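Side-chain contacts in acetyl-CoA acetyltransferase (PDB 6BN2), which probably catalyses the reversible condensation of two acetyl-CoA molecules to acetoacetyl-CoA and CoA, as a member of the thiolase family: residues M26-G31 and I219-D224; E124-V129 and D148-D153; K195-G200 and E225-V230; K203-P208 and I365-I370. All blocks are in the same frame, centred on the assembly; numbering follows the deposited sequence. Where two conformers were deposited one is given.

Contact 1 (M26-G31 and I219-D224); sequences MGSLSG and IIFAED
Ser28 and Leu29, the two central residues of a type I beta turn running from Gly27 to Ser30, close on the ring of Phe221, which projects from the second strand of the small hairpin formed by 209-211 and 219-221. Ser28 comes in over one face of the ring: its CB stands 3.9 Å from the centroid of Phe221 and 27° off the ring normal, a CH-pi contact displaced toward the CD2-CE2 rim. From the same side of the ring plane Leu29 comes in obliquely by the CD1 and CE1 atoms, its side chain at about a right angle to that of Phe221. Leu29 CD2 approaches Phe221 CD1 to 3.6 Å, while Leu29 CD1 is 3.7 Å from Phe221 CE1, and the branched end of the leucine thus follows the CD1-CE1 bond. With CG anti to its own backbone N (chi1 -177°), the phenylalanine reaches across to the turn. The Leu29-Phe221 side is the tightly packed part, closed further by Ile211 of the hairpin, which touches both residues, and by Pro21, which touches Phe221. The Ser28 side is looser: that residue is partly exposed, and its hydroxyl turns to Glu225 OE1 in a hydrogen bond. Beyond Phe221, Ile220 and Ala222 are exposed. The turn itself is cinched at Gly27 O, which accepts from both Ser30 N at 3.0 Å and Ser30 OG at 2.8 Å.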
loop_
_atom_site.group_PDB
_atom_site.type_symbol
_atom_site.label_atom_id
_atom_site.label_comp_id
_atom_site.label_asym_id
_atom_site.label_seq_id
_atom_site.Cartn_x
_atom_site.Cartn_y
_atom_site.Cartn_z
ATOM N N MET A 26 -14.876 -2.078 19.153
ATOM C CA MET A 26 -15.009 -1.202 20.319
ATOM C C MET A 26 -14.649 -1.920 21.618
ATOM O O MET A 26 -15.101 -1.514 22.706
ATOM C CB MET A 26 -16.419 -0.605 20.413
ATOM C CG MET A 26 -16.942 -0.068 19.096
ATOM S SD MET A 26 -15.948 1.236 18.387
ATOM C CE MET A 26 -16.088 2.501 19.639
ATOM N N GLY A 27 -13.822 -2.956 21.525
ATOM C CA GLY A 27 -13.470 -3.817 22.650
ATOM C C GLY A 27 -12.117 -3.488 23.241
ATOM O O GLY A 27 -11.726 -2.318 23.341
ATOM N N SER A 28 -11.386 -4.543 23.621
ATOM C CA SER A 28 -10.234 -4.391 24.507
ATOM C C SER A 28 -9.094 -3.618 23.862
ATOM O O SER A 28 -8.289 -3.015 24.578
ATOM C CB SER A 28 -9.728 -5.760 24.964
ATOM O OG SER A 28 -10.638 -6.347 25.870
ATOM N N LEU A 29 -8.979 -3.653 22.534
ATOM C CA LEU A 29 -7.917 -2.941 21.830
ATOM C C LEU A 29 -8.405 -1.674 21.160
ATOM O O LEU A 29 -7.650 -1.062 20.395
ATOM C CB LEU A 29 -7.268 -3.849 20.781
ATOM C CG LEU A 29 -6.557 -5.058 21.395
ATOM C CD1 LEU A 29 -5.984 -5.953 20.287
ATOM C CD2 LEU A 29 -5.462 -4.632 22.408
ATOM N N SER A 30 -9.635 -1.242 21.448
ATOM C CA SER A 30 -10.175 -0.117 20.699
ATOM C C SER A 30 -9.421 1.181 20.966
ATOM O O SER A 30 -9.498 2.106 20.146
ATOM C CB SER A 30 -11.660 0.054 21.013
ATOM O OG SER A 30 -11.864 0.330 22.382
ATOM N N GLY A 31 -8.686 1.266 22.073
ATOM C CA GLY A 31 -7.865 2.425 22.376
ATOM C C GLY A 31 -6.404 2.312 21.988
ATOM O O GLY A 31 -5.619 3.206 22.333
ATOM N N ILE A 219 -3.370 -3.082 31.663
ATOM C CA ILE A 219 -4.072 -4.333 31.408
ATOM C C ILE A 219 -3.277 -5.107 30.370
ATOM O O ILE A 219 -2.900 -4.548 29.333
ATOM C CB ILE A 219 -5.508 -4.068 30.920
ATOM C CG1 ILE A 219 -6.344 -3.439 32.039
ATOM C CG2 ILE A 219 -6.140 -5.350 30.381
ATOM C CD1 ILE A 219 -7.735 -3.034 31.606
ATOM N N ILE A 220 -3.011 -6.384 30.638
ATOM C CA ILE A 220 -2.332 -7.250 29.677
ATOM C C ILE A 220 -3.399 -8.022 28.908
ATOM O O ILE A 220 -4.062 -8.909 29.459
ATOM C CB ILE A 220 -1.337 -8.203 30.352
ATOM C CG1 ILE A 220 -0.412 -7.437 31.297
ATOM C CG2 ILE A 220 -0.514 -8.947 29.290
ATOM C CD1 ILE A 220 0.418 -6.394 30.603
ATOM N N PHE A 221 -3.568 -7.686 27.629
ATOM C CA PHE A 221 -4.512 -8.371 26.751
ATOM C C PHE A 221 -3.763 -9.489 26.031
ATOM O O PHE A 221 -2.890 -9.220 25.205
ATOM C CB PHE A 221 -5.128 -7.379 25.764
ATOM C CG PHE A 221 -6.174 -7.981 24.869
ATOM C CD1 PHE A 221 -5.979 -8.057 23.498
ATOM C CD2 PHE A 221 -7.362 -8.470 25.411
ATOM C CE1 PHE A 221 -6.952 -8.623 22.661
ATOM C CE2 PHE A 221 -8.330 -9.033 24.584
ATOM C CZ PHE A 221 -8.124 -9.110 23.212
ATOM N N ALA A 222 -4.065 -10.749 26.377
ATOM C CA ALA A 222 -3.248 -11.866 25.917
ATOM C C ALA A 222 -4.003 -12.952 25.164
ATOM O O ALA A 222 -3.371 -13.900 24.679
ATOM C CB ALA A 222 -2.520 -12.510 27.105
ATOM N N GLU A 223 -5.317 -12.842 25.026
ATOM C CA GLU A 223 -6.104 -13.908 24.431
ATOM C C GLU A 223 -7.206 -13.314 23.562
ATOM O O GLU A 223 -7.811 -12.299 23.925
ATOM C CB GLU A 223 -6.701 -14.801 25.529
ATOM C CG GLU A 223 -7.412 -16.040 25.005
ATOM C CD GLU A 223 -7.771 -17.020 26.118
ATOM O OE1 GLU A 223 -7.259 -16.867 27.249
ATOM O OE2 GLU A 223 -8.563 -17.946 25.852
ATOM N N ASP A 224 -7.452 -13.952 22.414
ATOM C CA ASP A 224 -8.552 -13.558 21.537
ATOM C C ASP A 224 -9.839 -13.483 22.337
ATOM O O ASP A 224 -10.129 -14.377 23.132
ATOM C CB ASP A 224 -8.734 -14.575 20.407
ATOM C CG ASP A 224 -7.535 -14.673 19.501
ATOM O OD1 ASP A 224 -6.876 -13.653 19.227
ATOM O OD2 ASP A 224 -7.256 -15.788 19.037
#

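Contact 2 (E124-V129 and D148-D153); sequences ENMSQV and DGLLKD
Asp148 OD1 is gripped from two directions: the backbone N of Leu150, the residue with the largest share of this contact, donates to it at 2.9 Å, and Arg136 of the second subunit forms a salt bridge with it. The first of these is an N-cap bond, since Asp148 sits immediately before helix 149-155; it is bent, with an N-H...O angle of 131°. Leu150, in the first turn of that helix, packs against the segment 124-129, and the meeting is apolar. Leu150 CD2 is the shared point. Met126 CE touches it at 3.6 Å, because the methionine chain is extended to its sulfur and then bends at chi3 (73°), while Val129 CG2 lies 3.8 Å from the same methyl. Leu150 CD1, the other branch, rests 3.6 Å from the carbonyl oxygen of Met126, which also accepts from Val129 N. In the thiolase fold this places the short helix beside the end of strand 117-125, a strand of the mixed sheet. The residues between the two segments, including strands 131-133 and 147-148, probably correspond to the loop through which related thiolases form tetramers. Val129 meets the helix backbone as well. Its CG1 lies 3.5 Å from Leu150 N and 3.7 Å from Gly149 C, a close approach made where the glycine has no side chain. Met126 also packs on Leu358, and its side chain comes within about 6 Å of that of His356, the predicted proton acceptor.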
loop_
_atom_site.group_PDB
_atom_site.type_symbol
_atom_site.label_atom_id
_atom_site.label_comp_id
_atom_site.label_asym_id
_atom_site.label_seq_id
_atom_site.Cartn_x
_atom_site.Cartn_y
_atom_site.Cartn_z
ATOM N N GLU A 124 -4.606 -3.554 11.756
ATOM C CA GLU A 124 -5.869 -2.863 11.548
ATOM C C GLU A 124 -6.471 -2.552 12.905
ATOM O O GLU A 124 -6.479 -3.401 13.799
ATOM C CB GLU A 124 -6.858 -3.705 10.727
ATOM C CG GLU A 124 -7.837 -2.837 9.921
ATOM C CD GLU A 124 -7.182 -2.274 8.656
ATOM O OE1 GLU A 124 -6.796 -3.080 7.773
ATOM O OE2 GLU A 124 -7.029 -1.040 8.566
ATOM N N ASN A 125 -6.991 -1.341 13.052
ATOM C CA ASN A 125 -7.862 -1.052 14.186
ATOM C C ASN A 125 -9.171 -0.551 13.593
ATOM O O ASN A 125 -9.297 0.621 13.224
ATOM C CB ASN A 125 -7.243 -0.052 15.152
ATOM C CG ASN A 125 -8.079 0.089 16.397
ATOM O OD1 ASN A 125 -9.276 0.310 16.293
ATOM N ND2 ASN A 125 -7.477 -0.116 17.574
ATOM N N MET A 126 -10.132 -1.462 13.467
ATOM C CA MET A 126 -11.395 -1.095 12.853
ATOM C C MET A 126 -12.207 -0.199 13.777
ATOM O O MET A 126 -12.960 0.651 13.290
ATOM C CB MET A 126 -12.130 -2.370 12.455
ATOM C CG MET A 126 -11.274 -3.147 11.444
ATOM S SD MET A 126 -12.004 -4.660 10.774
ATOM C CE MET A 126 -13.263 -4.008 9.661
ATOM N N SER A 127 -12.003 -0.328 15.098
ATOM C CA SER A 127 -12.686 0.534 16.066
ATOM C C SER A 127 -12.360 2.010 15.853
ATOM O O SER A 127 -13.181 2.881 16.174
ATOM C CB SER A 127 -12.290 0.142 17.491
ATOM O OG SER A 127 -12.604 -1.208 17.779
ATOM N N GLN A 128 -11.163 2.314 15.365
ATOM C CA GLN A 128 -10.694 3.695 15.254
ATOM C C GLN A 128 -10.873 4.289 13.862
ATOM O O GLN A 128 -10.433 5.424 13.624
ATOM C CB GLN A 128 -9.229 3.795 15.691
ATOM C CG GLN A 128 -9.038 3.595 17.217
ATOM C CD GLN A 128 -7.629 3.961 17.689
ATOM O OE1 GLN A 128 -6.780 4.382 16.898
ATOM N NE2 GLN A 128 -7.375 3.778 18.986
ATOM N N VAL A 129 -11.541 3.592 12.952
ATOM C CA VAL A 129 -11.691 4.151 11.598
ATOM C C VAL A 129 -12.647 5.335 11.663
ATOM O O VAL A 129 -13.715 5.218 12.277
ATOM C CB VAL A 129 -12.205 3.083 10.630
ATOM C CG1 VAL A 129 -12.459 3.684 9.237
ATOM C CG2 VAL A 129 -11.179 1.951 10.528
ATOM N N ASP A 148 -19.460 6.618 7.022
ATOM C CA ASP A 148 -18.662 5.734 7.857
ATOM C C ASP A 148 -17.503 5.161 7.040
ATOM O O ASP A 148 -17.733 4.464 6.049
ATOM C CB ASP A 148 -19.570 4.619 8.375
ATOM C CG ASP A 148 -18.904 3.758 9.426
ATOM O OD1 ASP A 148 -17.710 3.424 9.262
ATOM O OD2 ASP A 148 -19.575 3.416 10.430
ATOM N N GLY A 149 -16.258 5.438 7.451
ATOM C CA GLY A 149 -15.116 4.982 6.662
ATOM C C GLY A 149 -15.013 3.472 6.562
ATOM O O GLY A 149 -14.526 2.942 5.553
ATOM N N LEU A 150 -15.452 2.763 7.603
ATOM C CA LEU A 150 -15.469 1.302 7.563
ATOM C C LEU A 150 -16.365 0.805 6.448
ATOM O O LEU A 150 -15.983 -0.073 5.661
ATOM C CB LEU A 150 -15.977 0.743 8.897
ATOM C CG LEU A 150 -15.052 0.521 10.075
ATOM C CD1 LEU A 150 -15.870 0.041 11.262
ATOM C CD2 LEU A 150 -14.032 -0.498 9.701
ATOM N N LEU A 151 -17.582 1.342 6.383
ATOM C CA LEU A 151 -18.511 0.910 5.349
ATOM C C LEU A 151 -18.062 1.374 3.974
ATOM O O LEU A 151 -18.170 0.620 3.003
ATOM C CB LEU A 151 -19.915 1.438 5.636
ATOM C CG LEU A 151 -20.576 0.923 6.902
ATOM C CD1 LEU A 151 -21.913 1.613 7.092
ATOM C CD2 LEU A 151 -20.742 -0.588 6.787
ATOM N N LYS A 152 -17.554 2.613 3.875
ATOM C CA LYS A 152 -17.259 3.192 2.566
ATOM C C LYS A 152 -16.021 2.564 1.938
ATOM O O LYS A 152 -16.023 2.218 0.751
ATOM C CB LYS A 152 -17.083 4.707 2.686
ATOM C CG LYS A 152 -16.558 5.383 1.411
ATOM C CD LYS A 152 -17.588 5.392 0.291
ATOM C CE LYS A 152 -17.037 6.089 -0.957
ATOM N NZ LYS A 152 -17.937 5.934 -2.148
ATOM N N ASP A 153 -14.942 2.430 2.705
ATOM C CA ASP A 153 -13.691 1.944 2.139
ATOM C C ASP A 153 -13.459 0.464 2.411
ATOM O O ASP A 153 -12.704 -0.186 1.677
ATOM C CB ASP A 153 -12.506 2.755 2.688
ATOM C CG ASP A 153 -12.520 4.223 2.239
ATOM O OD1 ASP A 153 -13.190 4.558 1.231
ATOM O OD2 ASP A 153 -11.832 5.044 2.894
#

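Contact 3 (K195-G200 and E225-V230); sequences KAWSEG and EEYKNV
The C-terminal end of helix 179-198, closed by a Schellman motif at Gly200, brings Trp197 alongside Tyr227 from the loop that follows strand 219-221. The indole and phenol planes are almost parallel, at 7°, but they are slid apart, with the centroids of the Trp197 five-membered ring and the Tyr227 ring 4.9 Å from one another and little overlap between them. The closest approach is Trp197 CD1 to Tyr227 CE2, 3.5 Å, and Tyr227 OH lies 3.6 Å from Trp197 CB. Tyr227 CG stands between the backbone N and the carbonyl carbon (chi1 78°), an orientation that sends the phenol toward the helix, where it also touches Ser193 and Ala194. Both polar ends are hydrogen-bonded to residues earlier in the same loop, Trp197 NE1 to Asp224 OD2 and Tyr227 OH to Glu223 OE2, and these bonds probably restrict movement of the rings. Phe202 and Leu354 pack on the tryptophan as well. The contact lies near the protein surface, and a bound calcium ion is about 6 Å from the Trp197 side chain. Around the helix end, Lys195 NZ reaches Glu199 OE1 at 2.7 Å in a salt bridge, on the syn side of the carboxylate, and Lys195 O accepts from both Glu199 N and, at 2.8 Å, Ser198 OG.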
loop_
_atom_site.group_PDB
_atom_site.type_symbol
_atom_site.label_atom_id
_atom_site.label_comp_id
_atom_site.label_asym_id
_atom_site.label_seq_id
_atom_site.Cartn_x
_atom_site.Cartn_y
_atom_site.Cartn_z
ATOM N N LYS A 195 -11.272 -24.880 21.723
ATOM C CA LYS A 195 -10.468 -26.068 21.988
ATOM C C LYS A 195 -8.983 -25.779 21.788
ATOM O O LYS A 195 -8.149 -26.153 22.624
ATOM C CB LYS A 195 -10.931 -27.219 21.088
ATOM C CG LYS A 195 -10.125 -28.507 21.224
ATOM C CD LYS A 195 -10.690 -29.557 20.260
ATOM C CE LYS A 195 -10.067 -30.929 20.457
ATOM N NZ LYS A 195 -8.747 -31.036 19.781
ATOM N N ALA A 196 -8.626 -25.110 20.685
ATOM C CA ALA A 196 -7.214 -24.831 20.434
ATOM C C ALA A 196 -6.641 -23.909 21.506
ATOM O O ALA A 196 -5.523 -24.130 21.997
ATOM C CB ALA A 196 -7.034 -24.220 19.033
ATOM N N TRP A 197 -7.411 -22.898 21.923
ATOM C CA TRP A 197 -6.948 -22.043 23.014
ATOM C C TRP A 197 -6.732 -22.860 24.283
ATOM O O TRP A 197 -5.712 -22.698 24.968
ATOM C CB TRP A 197 -7.933 -20.889 23.265
ATOM C CG TRP A 197 -7.558 -19.658 22.461
ATOM C CD1 TRP A 197 -8.168 -19.183 21.332
ATOM C CD2 TRP A 197 -6.446 -18.788 22.715
ATOM N NE1 TRP A 197 -7.511 -18.052 20.884
ATOM C CE2 TRP A 197 -6.455 -17.791 21.719
ATOM C CE3 TRP A 197 -5.462 -18.742 23.712
ATOM C CZ2 TRP A 197 -5.500 -16.775 21.670
ATOM C CZ3 TRP A 197 -4.520 -17.740 23.670
ATOM C CH2 TRP A 197 -4.548 -16.760 22.665
ATOM N N SER A 198 -7.656 -23.780 24.584
ATOM C CA SER A 198 -7.546 -24.548 25.823
ATOM C C SER A 198 -6.380 -25.529 25.786
ATOM O O SER A 198 -5.868 -25.923 26.845
ATOM C CB SER A 198 -8.847 -25.306 26.085
ATOM O OG SER A 198 -8.905 -26.497 25.306
ATOM N N GLU A 199 -5.975 -25.960 24.599
ATOM C CA GLU A 199 -4.875 -26.892 24.414
ATOM C C GLU A 199 -3.518 -26.205 24.335
ATOM O O GLU A 199 -2.508 -26.893 24.163
ATOM C CB GLU A 199 -5.095 -27.731 23.142
ATOM C CG GLU A 199 -6.212 -28.731 23.282
ATOM C CD GLU A 199 -6.604 -29.363 21.959
ATOM O OE1 GLU A 199 -7.245 -30.421 21.993
ATOM O OE2 GLU A 199 -6.290 -28.783 20.894
ATOM N N GLY A 200 -3.464 -24.883 24.473
ATOM C CA GLY A 200 -2.207 -24.181 24.365
ATOM C C GLY A 200 -1.733 -23.971 22.949
ATOM O O GLY A 200 -0.584 -23.566 22.746
ATOM N N GLU A 225 -10.615 -12.412 22.145
ATOM C CA GLU A 225 -11.835 -12.277 22.935
ATOM C C GLU A 225 -13.104 -12.508 22.125
ATOM O O GLU A 225 -14.174 -12.677 22.724
ATOM C CB GLU A 225 -11.909 -10.901 23.630
ATOM C CG GLU A 225 -12.069 -9.689 22.689
ATOM C CD GLU A 225 -11.947 -8.350 23.431
ATOM O OE1 GLU A 225 -11.883 -8.332 24.680
ATOM O OE2 GLU A 225 -11.907 -7.296 22.756
ATOM N N GLU A 226 -13.010 -12.567 20.794
ATOM C CA GLU A 226 -14.215 -12.705 19.983
ATOM C C GLU A 226 -14.894 -14.057 20.190
ATOM O O GLU A 226 -16.124 -14.137 20.174
ATOM C CB GLU A 226 -13.886 -12.509 18.502
ATOM C CG GLU A 226 -15.121 -12.341 17.638
ATOM C CD GLU A 226 -15.877 -11.069 17.974
ATOM O OE1 GLU A 226 -15.254 -9.979 17.997
ATOM O OE2 GLU A 226 -17.095 -11.154 18.240
ATOM N N TYR A 227 -14.118 -15.130 20.372
ATOM C CA TYR A 227 -14.705 -16.469 20.329
ATOM C C TYR A 227 -15.526 -16.772 21.568
ATOM O O TYR A 227 -16.300 -17.743 21.573
ATOM C CB TYR A 227 -13.611 -17.534 20.126
ATOM C CG TYR A 227 -12.802 -17.883 21.351
ATOM C CD1 TYR A 227 -13.219 -18.903 22.210
ATOM C CD2 TYR A 227 -11.616 -17.221 21.659
ATOM C CE1 TYR A 227 -12.496 -19.246 23.330
ATOM C CE2 TYR A 227 -10.876 -17.563 22.795
ATOM C CZ TYR A 227 -11.324 -18.580 23.624
ATOM O OH TYR A 227 -10.621 -18.945 24.750
ATOM N N LYS A 228 -15.381 -15.966 22.614
ATOM C CA LYS A 228 -16.250 -16.064 23.773
ATOM C C LYS A 228 -17.561 -15.302 23.590
ATOM O O LYS A 228 -18.476 -15.480 24.398
ATOM C CB LYS A 228 -15.483 -15.576 25.000
ATOM C CG LYS A 228 -14.377 -16.542 25.402
ATOM C CD LYS A 228 -13.360 -15.919 26.347
ATOM C CE LYS A 228 -12.308 -15.135 25.573
ATOM N NZ LYS A 228 -11.129 -14.782 26.415
ATOM N N ASN A 229 -17.687 -14.487 22.539
ATOM C CA ASN A 229 -18.912 -13.732 22.261
ATOM C C ASN A 229 -19.833 -14.560 21.366
ATOM O O ASN A 229 -20.007 -14.288 20.173
ATOM C CB ASN A 229 -18.590 -12.397 21.600
ATOM C CG ASN A 229 -17.736 -11.506 22.459
ATOM O OD1 ASN A 229 -17.735 -11.616 23.684
ATOM N ND2 ASN A 229 -17.005 -10.596 21.818
ATOM N N VAL A 230 -20.429 -15.586 21.962
ATOM C CA VAL A 230 -21.320 -16.472 21.224
ATOM C C VAL A 230 -22.309 -17.079 22.205
ATOM O O VAL A 230 -21.962 -17.392 23.347
ATOM C CB VAL A 230 -20.531 -17.566 20.468
ATOM C CG1 VAL A 230 -19.833 -18.516 21.451
ATOM C CG2 VAL A 230 -21.448 -18.328 19.515
#

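Contact 4 (K203-P208 and I365-I370); sequences KEEVVP and IIVTLI
The chain at 203-208 runs close to helix 358-375, with Glu205 CA only 6.9 Å from Val367 CA. Glu205 bridges the gap, its CB directed toward the helix. A chi1 of 74° tucks CG over the backbone, flanked by N and C, and the chain runs extended beyond it, laying the carboxylate beside Thr368. There Thr368 OG1 donates to Glu205 OE1 over 2.8 Å, arriving on the syn side and 17° out of the carboxylate plane. The same oxygen forms a salt bridge with Arg19 NE of strand 12-24, and the threonine oxygen is in turn bonded to Arg364 NH1, one turn back along the helix; the buried charge of Glu205 is probably balanced largely by Arg19. The helix follows the His356 region in the C-terminal half of the chain, and its position is consistent with the helix that this half contributes to the central helical layer of the thiolase fold; Glu205 comes to it from the N-terminal half. Nearer the glutamate backbone the meeting is apolar, with Val367 CG1 3.6 Å from Glu205 CB. Glu205 OE2 lies over the helix backbone, 3.6 Å from Thr368 CA.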
loop_
_atom_site.group_PDB
_atom_site.type_symbol
_atom_site.label_atom_id
_atom_site.label_comp_id
_atom_site.label_asym_id
_atom_site.label_seq_id
_atom_site.Cartn_x
_atom_site.Cartn_y
_atom_site.Cartn_z
ATOM N N LYS A 203 -0.504 -20.369 22.205
ATOM C CA LYS A 203 0.460 -19.776 23.124
ATOM C C LYS A 203 1.741 -19.370 22.405
ATOM O O LYS A 203 2.337 -18.333 22.720
ATOM C CB LYS A 203 0.752 -20.764 24.257
ATOM C CG LYS A 203 1.581 -20.178 25.382
ATOM C CD LYS A 203 0.795 -19.167 26.209
ATOM C CE LYS A 203 1.620 -18.749 27.428
ATOM N NZ LYS A 203 0.910 -17.772 28.285
ATOM N N GLU A 204 2.183 -20.172 21.438
ATOM C CA GLU A 204 3.445 -19.884 20.762
ATOM C C GLU A 204 3.349 -18.624 19.916
ATOM O O GLU A 204 4.264 -17.792 19.930
ATOM C CB GLU A 204 3.849 -21.066 19.882
ATOM C CG GLU A 204 5.170 -20.881 19.165
ATOM C CD GLU A 204 6.310 -20.529 20.115
ATOM O OE1 GLU A 204 6.428 -21.180 21.190
ATOM O OE2 GLU A 204 7.087 -19.596 19.784
ATOM N N GLU A 205 2.255 -18.461 19.189
ATOM C CA GLU A 205 2.209 -17.408 18.177
ATOM C C GLU A 205 1.711 -16.067 18.706
ATOM O O GLU A 205 1.953 -15.043 18.053
ATOM C CB GLU A 205 1.328 -17.842 17.000
ATOM C CG GLU A 205 -0.181 -17.839 17.272
ATOM C CD GLU A 205 -0.975 -18.621 16.209
ATOM O OE1 GLU A 205 -1.927 -18.054 15.630
ATOM O OE2 GLU A 205 -0.659 -19.822 15.960
ATOM N N VAL A 206 1.009 -16.035 19.837
ATOM C CA VAL A 206 0.361 -14.806 20.297
ATOM C C VAL A 206 1.302 -14.034 21.208
ATOM O O VAL A 206 1.871 -14.586 22.160
ATOM C CB VAL A 206 -0.969 -15.112 21.004
ATOM C CG1 VAL A 206 -1.518 -13.842 21.665
ATOM C CG2 VAL A 206 -1.979 -15.669 20.003
ATOM N N VAL A 207 1.488 -12.760 20.906
ATOM C CA VAL A 207 2.252 -11.852 21.754
ATOM C C VAL A 207 1.274 -10.873 22.389
ATOM O O VAL A 207 0.435 -10.299 21.683
ATOM C CB VAL A 207 3.365 -11.122 20.976
ATOM C CG1 VAL A 207 4.434 -12.137 20.557
ATOM C CG2 VAL A 207 2.826 -10.382 19.749
ATOM N N PRO A 208 1.336 -10.668 23.692
ATOM C CA PRO A 208 0.314 -9.863 24.368
ATOM C C PRO A 208 0.500 -8.375 24.121
ATOM O O PRO A 208 1.584 -7.896 23.775
ATOM C CB PRO A 208 0.534 -10.190 25.843
ATOM C CG PRO A 208 2.032 -10.509 25.908
ATOM C CD PRO A 208 2.304 -11.268 24.630
ATOM N N ILE A 365 -3.260 -15.590 9.128
ATOM C CA ILE A 365 -3.518 -17.001 8.836
ATOM C C ILE A 365 -2.238 -17.749 8.452
ATOM O O ILE A 365 -2.168 -18.966 8.643
ATOM C CB ILE A 365 -4.610 -17.175 7.757
ATOM C CG1 ILE A 365 -4.205 -16.583 6.405
ATOM C CG2 ILE A 365 -5.951 -16.594 8.265
ATOM C CD1 ILE A 365 -5.256 -16.881 5.293
ATOM N N ILE A 366 -1.207 -17.049 7.964
ATOM C CA ILE A 366 0.093 -17.694 7.754
ATOM C C ILE A 366 0.746 -18.035 9.089
ATOM O O ILE A 366 1.308 -19.128 9.264
ATOM C CB ILE A 366 1.010 -16.789 6.914
ATOM C CG1 ILE A 366 0.332 -16.412 5.597
ATOM C CG2 ILE A 366 2.318 -17.511 6.631
ATOM C CD1 ILE A 366 1.164 -15.390 4.786
ATOM N N VAL A 367 0.711 -17.095 10.038
ATOM C CA VAL A 367 1.227 -17.346 11.387
ATOM C C VAL A 367 0.556 -18.581 11.976
ATOM O O VAL A 367 1.220 -19.500 12.481
ATOM C CB VAL A 367 1.003 -16.110 12.281
ATOM C CG1 VAL A 367 1.478 -16.386 13.723
ATOM C CG2 VAL A 367 1.729 -14.879 11.707
ATOM N N THR A 368 -0.775 -18.633 11.883
ATOM C CA THR A 368 -1.502 -19.770 12.434
ATOM C C THR A 368 -1.164 -21.059 11.691
ATOM O O THR A 368 -0.956 -22.099 12.324
ATOM C CB THR A 368 -3.002 -19.485 12.392
ATOM O OG1 THR A 368 -3.267 -18.348 13.220
ATOM C CG2 THR A 368 -3.813 -20.682 12.897
ATOM N N LEU A 369 -1.101 -21.002 10.356
ATOM C CA LEU A 369 -0.772 -22.188 9.557
ATOM C C LEU A 369 0.581 -22.774 9.950
ATOM O O LEU A 369 0.723 -23.996 10.060
ATOM C CB LEU A 369 -0.784 -21.825 8.071
ATOM C CG LEU A 369 -0.407 -22.975 7.133
ATOM C CD1 LEU A 369 -1.455 -24.087 7.205
ATOM C CD2 LEU A 369 -0.305 -22.456 5.702
ATOM N N ILE A 370 1.596 -21.923 10.148
ATOM C CA ILE A 370 2.912 -22.423 10.568
ATOM C C ILE A 370 2.775 -23.299 11.800
ATOM O O ILE A 370 3.368 -24.385 11.899
ATOM C CB ILE A 370 3.873 -21.247 10.826
ATOM C CG1 ILE A 370 4.253 -20.609 9.493
ATOM C CG2 ILE A 370 5.114 -21.717 11.623
ATOM C CD1 ILE A 370 4.865 -19.210 9.633
#

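In the fold
Contact 1 touches all three others. Toward contact 2 the link is polar: Met26 N lies 2.8 Å from Ser127 OG, and Ser30 O lies 2.9 Å from Gln128 NE2. Toward contact 4 it is packing, with Ala222 O 3.5 Å from Val206 CG1, and toward contact 3 Glu223 CG packs 3.6 Å from Trp197 CE3. Contacts 3 and 4 meet through Trp197 CH2 and Val206 CG2, 3.9 Å apart, whereas contacts 2 and 4 lie on opposite sides of the chain's centre. Contact 2 is nearer the predicted catalytic His356, whose side chain is about 6 Å from that of Met126; that of Thr368 in contact 4 is about 12 Å from it. Contacts 1 and 3 are away from the annotated sites, although a bound calcium ion lies about 6 Å from the Trp197 side chain.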